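Local coordinates for protein Lic12234 (Leptospira interrogans, PDB 4TZH) that is of unknown function but is a leucine-rich repeat protein and putative virulence factor of a pathogen, with a curved solenoid fold that probably serves in binding partners, at residues L92-N95 / G96-L99. Sequence-based numbering, arbitrary orientation.
Sequences LFLN and GNSL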
loop_
_atom_site.group_PDB
_atom_site.type_symbol
_atom_site.label_atom_id
_atom_site.label_comp_id
_atom_site.label_asym_id
_atom_site.label_seq_id
_atom_site.Cartn_x
_atom_site.Cartn_y
_atom_site.Cartn_z
ATOM N N LEU A 92 2.160 1.454 -3.549
ATOM C CA LEU A 92 0.906 0.993 -2.961
ATOM C C LEU A 92 0.154 2.209 -2.413
ATOM O O LEU A 92 0.633 2.878 -1.486
ATOM C CB LEU A 92 1.209 -0.005 -1.849
ATOM C CG LEU A 92 0.016 -0.547 -1.078
ATOM C CD1 LEU A 92 -1.064 -1.122 -2.008
ATOM C CD2 LEU A 92 0.487 -1.679 -0.133
ATOM N N PHE A 93 -1.006 2.499 -3.015
ATOM C CA PHE A 93 -1.861 3.580 -2.527
ATOM C C PHE A 93 -2.985 2.983 -1.688
ATOM O O PHE A 93 -3.835 2.257 -2.216
ATOM C CB PHE A 93 -2.496 4.365 -3.685
ATOM C CG PHE A 93 -1.570 5.202 -4.511
ATOM C CD1 PHE A 93 -1.276 6.509 -4.142
ATOM C CD2 PHE A 93 -1.135 4.756 -5.749
ATOM C CE1 PHE A 93 -0.426 7.300 -4.939
ATOM C CE2 PHE A 93 -0.293 5.542 -6.534
ATOM C CZ PHE A 93 0.073 6.790 -6.106
ATOM N N LEU A 94 -2.966 3.259 -0.380
ATOM C CA LEU A 94 -3.981 2.767 0.537
ATOM C C LEU A 94 -4.656 3.925 1.225
ATOM O O LEU A 94 -5.374 3.699 2.218
ATOM C CB LEU A 94 -3.375 1.825 1.579
ATOM C CG LEU A 94 -3.360 0.389 1.144
ATOM C CD1 LEU A 94 -2.377 -0.396 2.022
ATOM C CD2 LEU A 94 -4.783 -0.194 1.374
ATOM N N ASN A 95 -4.469 5.131 0.705
ATOM C CA ASN A 95 -5.054 6.287 1.378
ATOM C C ASN A 95 -6.581 6.255 1.323
ATOM O O ASN A 95 -7.141 5.815 0.316
ATOM C CB ASN A 95 -4.521 7.549 0.792
ATOM C CG ASN A 95 -4.517 7.574 -0.688
ATOM O OD1 ASN A 95 -3.785 6.779 -1.339
ATOM N ND2 ASN A 95 -5.316 8.476 -1.253
ATOM N N GLY A 96 -7.222 6.777 2.366
ATOM C CA GLY A 96 -8.675 6.846 2.368
ATOM C C GLY A 96 -9.308 5.486 2.524
ATOM O O GLY A 96 -10.068 5.051 1.646
ATOM N N ASN A 97 -8.993 4.781 3.610
ATOM C CA ASN A 97 -9.570 3.462 3.846
ATOM C C ASN A 97 -9.961 3.321 5.316
ATOM O O ASN A 97 -10.080 4.333 6.016
ATOM C CB ASN A 97 -8.609 2.359 3.370
ATOM C CG ASN A 97 -8.759 2.070 1.910
ATOM O OD1 ASN A 97 -9.823 1.578 1.523
ATOM N ND2 ASN A 97 -7.755 2.401 1.071
ATOM N N SER A 98 -10.249 2.088 5.756
ATOM C CA SER A 98 -10.685 1.809 7.111
ATOM C C SER A 98 -9.668 0.991 7.874
ATOM O O SER A 98 -10.035 0.091 8.643
ATOM C CB SER A 98 -12.027 1.089 7.045
ATOM O OG SER A 98 -12.956 1.944 6.407
ATOM N N LEU A 99 -8.372 1.270 7.667
ATOM C CA LEU A 99 -7.343 0.509 8.354
ATOM C C LEU A 99 -7.072 0.998 9.756
ATOM O O LEU A 99 -6.689 2.151 9.935
ATOM C CB LEU A 99 -6.032 0.492 7.555
ATOM C CG LEU A 99 -6.096 -0.241 6.237
ATOM C CD1 LEU A 99 -4.937 0.218 5.341
ATOM C CD2 LEU A 99 -6.078 -1.747 6.441
#
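With chi1 at -85°, Asn97 carries its CG beside its own backbone N and anti to its carbonyl carbon, which turns the carboxamide back toward the main chain at Leu94. Leu99 has the same kind of first torsion, and its CD1 thereby faces the isobutyl group of Leu94. The polar result is a hydrogen bond from Asn97 ND2 to Leu94 O, 2.9 Å long and almost straight at the proton (175°). Its geometry is uneven at the two ends: the acceptor lies within the amide plane of Asn97, whereas the donor stands well above the carbonyl plane of Leu94, 67° out of it. The amide thus points one N-H straight at the oxygen, but meets it from over the face of the peptide group, away from its lone pairs.

The same amide is gripped at further points. ND2 also donates to Ile71 O, and OD1 accepts from Ile76 N, so a buried polar group is satisfied on both its atoms and its rotation is fixed by the preceding turn of the chain. Leu94 O in turn accepts from Asn120 ND2, which repeats the pattern one turn onward.

Apolar contact accompanies this bond. Leu94 CD2 lies 4.0 Å from Leu99 CD1, and it also packs against the amide nitrogen of Asn97 (CD2 to ND2 4.0 Å); the Leu94 side chain runs at about a right angle to both partners. Gly96, with a positive phi that glycine adopts readily, lies in the bend that carries Asn97 back toward Leu94.

Residues 92-99, with leucines facing inward and a buried asparagine bonding to backbone, supply the LxLxxNxL part of the leucine-rich repeat signature LxxLxLxxNxL, whose stacked turns share an asparagine network.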